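Local structure of type-2 restriction enzyme AgeI (Thalassobius gelatinovorus, 5DWA) at residues V169-R174 / G213-P218. The protein recognises the double-stranded DNA sequence 5'-ACCGGT-3' and cleaves it after the first adenine, giving fragments with terminal 5'-phosphates. Sequence-based numbering, arbitrary orientation.
Sequences VSLAER and GELGTP. With nucleotides of chain C; nucleotides of chain D.
The flat carboxylate of Glu214 meets the backbone of 169-174 at Ala172. Ala172 N comes to OE1 from above the carboxylate plane, 43° out of it, and bonds at 3.0 Å with an N-H...O angle of 162°. A water bridges Leu171 N and Glu214 OE1. Both links hold for one of two modelled conformers of Glu214. The Glu214 chain, extended beyond CG (chi2 176°), carries the carboxylate over to these amides.

The Arg174 guanidinium, the second flat group, belongs to 169-174 and faces the DNA. It has the C2' of DC6 of chain C on one face, offset toward the rim. Leu171 O lies on the opposite face. At the edge, NH2 donates to N7 of DG7 of chain C at 3.0 Å. NE makes a weak bond to O6 of the same base. NH1 and NH2 also hold Ser170 end-on, at O and OG. Ser170 OG in turn donates to OP2 of DG7 of chain C at 2.6 Å.

In this PD-(D/E)XK nuclease, 169-174 directly follows strand 159-168 of the mixed sheet. Residues 213-218 lie in the long loop between the neighbouring parallel strand 191-196 and helix 223-230. Residues 169-174 meet a guanine and its phosphate in the pre-specific complex. A leucine in place of Arg174 would probably leave N7 of DG7 of chain C, and Ser170 O and OG, without these donors.

Beside the polar bonds, the Leu171 and Leu215 side chains cross at about a right angle, with Leu171 CD1 3.8 Å from Leu215 CD2. Lys224 of helix 223-230 touches both leucines.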
# COMPACT_ATOMS: atom_id res chain seq x y z
N VAL A 169 -3.20 10.21 5.80
CA VAL A 169 -4.61 10.59 5.69
C VAL A 169 -5.49 9.44 6.20
O VAL A 169 -6.41 9.66 6.98
CB VAL A 169 -4.99 10.92 4.25
CG1 VAL A 169 -6.52 10.99 4.10
CG2 VAL A 169 -4.32 12.23 3.82
N SER A 170 -5.15 8.23 5.77
CA SER A 170 -5.93 7.05 6.11
C SER A 170 -4.98 5.94 6.48
O SER A 170 -3.87 5.88 5.97
CB SER A 170 -6.82 6.63 4.94
OG SER A 170 -6.08 6.52 3.73
N LEU A 171 -5.42 5.05 7.36
CA LEU A 171 -4.53 4.04 7.92
C LEU A 171 -4.52 2.75 7.11
O LEU A 171 -3.44 2.24 6.79
CB LEU A 171 -4.92 3.75 9.37
CG LEU A 171 -4.82 4.95 10.32
CD1 LEU A 171 -5.16 4.53 11.75
CD2 LEU A 171 -3.42 5.59 10.26
N ALA A 172 -5.71 2.24 6.77
CA ALA A 172 -5.86 0.93 6.11
C ALA A 172 -4.90 -0.06 6.76
O ALA A 172 -4.83 -0.12 7.98
CB ALA A 172 -5.63 1.02 4.61
N GLU A 173 -4.15 -0.82 5.97
CA GLU A 173 -3.06 -1.58 6.59
C GLU A 173 -1.73 -0.94 6.23
O GLU A 173 -0.66 -1.47 6.55
CB GLU A 173 -3.08 -3.04 6.16
CG GLU A 173 -4.14 -3.88 6.86
CD GLU A 173 -4.03 -3.84 8.37
OE1 GLU A 173 -2.91 -3.67 8.91
OE2 GLU A 173 -5.08 -3.98 9.03
N ARG A 174 -1.80 0.21 5.58
CA ARG A 174 -0.61 0.93 5.18
C ARG A 174 0.15 1.49 6.38
O ARG A 174 1.34 1.74 6.30
CB ARG A 174 -0.98 2.03 4.20
CG ARG A 174 -1.26 1.50 2.80
CD ARG A 174 -1.75 2.59 1.88
NE ARG A 174 -3.15 2.90 2.10
CZ ARG A 174 -3.59 3.90 2.85
NH1 ARG A 174 -2.74 4.75 3.42
NH2 ARG A 174 -4.90 4.08 3.00
N GLY A 213 -13.66 6.28 10.38
CA GLY A 213 -12.26 5.93 10.57
C GLY A 213 -12.03 4.45 10.83
O GLY A 213 -12.95 3.64 10.71
N GLU A 214 -10.81 4.10 11.21
CA GLU A 214 -10.40 2.70 11.28
C GLU A 214 -9.74 2.32 12.60
O GLU A 214 -9.00 1.33 12.66
CB GLU A 214 -9.45 2.39 10.12
CG GLU A 214 -10.10 2.55 8.76
CD GLU A 214 -9.15 2.35 7.60
OE1 GLU A 214 -8.46 3.31 7.20
OE2 GLU A 214 -9.11 1.22 7.06
N LEU A 215 -10.00 3.08 13.65
CA LEU A 215 -9.36 2.84 14.93
C LEU A 215 -10.26 2.16 15.97
O LEU A 215 -9.81 1.88 17.07
CB LEU A 215 -8.79 4.15 15.49
CG LEU A 215 -7.49 4.58 14.81
CD1 LEU A 215 -7.14 6.04 15.09
CD2 LEU A 215 -6.36 3.65 15.26
N GLY A 216 -11.51 1.89 15.62
CA GLY A 216 -12.40 1.20 16.54
C GLY A 216 -12.55 1.93 17.86
O GLY A 216 -12.48 3.15 17.91
N THR A 217 -12.74 1.17 18.94
CA THR A 217 -12.90 1.74 20.27
C THR A 217 -11.99 0.99 21.23
O THR A 217 -11.54 -0.10 20.90
CB THR A 217 -14.35 1.66 20.76
OG1 THR A 217 -14.71 0.28 20.90
CG2 THR A 217 -15.30 2.34 19.77
N PRO A 218 -11.72 1.55 22.42
CA PRO A 218 -10.96 0.77 23.41
C PRO A 218 -11.61 -0.58 23.72
O PRO A 218 -10.90 -1.59 23.83
CB PRO A 218 -10.97 1.67 24.64
CG PRO A 218 -11.02 3.05 24.08
CD PRO A 218 -11.91 2.95 22.86
P DC C 6 -0.95 8.08 1.94
OP1 DC C 6 -1.27 9.13 2.90
OP2 DC C 6 -0.44 6.76 2.35
O5' DC C 6 -2.28 7.84 1.09
C5' DC C 6 -2.89 8.92 0.46
C4' DC C 6 -4.03 8.42 -0.39
O4' DC C 6 -3.53 7.47 -1.36
C3' DC C 6 -5.15 7.72 0.36
O3' DC C 6 -6.36 8.11 -0.23
C2' DC C 6 -4.87 6.23 0.11
C1' DC C 6 -4.24 6.24 -1.27
N1 DC C 6 -3.25 5.17 -1.49
C2 DC C 6 -3.37 4.29 -2.57
O2 DC C 6 -4.36 4.37 -3.31
N3 DC C 6 -2.42 3.35 -2.75
C4 DC C 6 -1.37 3.30 -1.94
N4 DC C 6 -0.46 2.35 -2.16
C5 DC C 6 -1.20 4.21 -0.87
C6 DC C 6 -2.15 5.12 -0.68
P DG C 7 -7.71 8.23 0.63
OP1 DG C 7 -8.22 9.60 0.42
OP2 DG C 7 -7.53 7.71 1.99
O5' DG C 7 -8.70 7.22 -0.11
C5' DG C 7 -8.98 7.36 -1.48
C4' DG C 7 -9.77 6.15 -1.95
O4' DG C 7 -8.89 5.01 -2.07
C3' DG C 7 -10.87 5.71 -1.00
O3' DG C 7 -11.92 5.16 -1.75
C2' DG C 7 -10.18 4.63 -0.15
C1' DG C 7 -9.31 3.96 -1.20
N9 DG C 7 -8.09 3.37 -0.67
C8 DG C 7 -7.58 3.50 0.60
N7 DG C 7 -6.42 2.92 0.74
C5 DG C 7 -6.14 2.40 -0.51
C6 DG C 7 -5.03 1.67 -0.97
O6 DG C 7 -4.01 1.33 -0.34
N1 DG C 7 -5.14 1.34 -2.31
C2 DG C 7 -6.20 1.67 -3.12
N2 DG C 7 -6.13 1.27 -4.39
N3 DG C 7 -7.26 2.35 -2.70
C4 DG C 7 -7.16 2.68 -1.39
P DA D 4 -4.71 -7.92 6.87
OP1 DA D 4 -4.50 -9.39 6.78
OP2 DA D 4 -3.91 -7.11 7.81
O5' DA D 4 -4.53 -7.29 5.41
C5' DA D 4 -4.91 -8.04 4.28
C4' DA D 4 -4.93 -7.19 3.04
O4' DA D 4 -6.13 -6.38 3.02
C3' DA D 4 -3.77 -6.21 2.88
O3' DA D 4 -3.37 -6.21 1.55
C2' DA D 4 -4.41 -4.87 3.23
C1' DA D 4 -5.76 -5.10 2.60
N9 DA D 4 -6.78 -4.16 3.01
C8 DA D 4 -6.73 -3.26 4.03
N7 DA D 4 -7.82 -2.55 4.16
C5 DA D 4 -8.64 -3.01 3.13
C6 DA D 4 -9.93 -2.66 2.70
N6 DA D 4 -10.67 -1.71 3.29
N1 DA D 4 -10.44 -3.32 1.65
C2 DA D 4 -9.71 -4.26 1.06
N3 DA D 4 -8.48 -4.68 1.37
C4 DA D 4 -8.01 -4.01 2.42
O HOH W 1 -8.08 5.63 8.73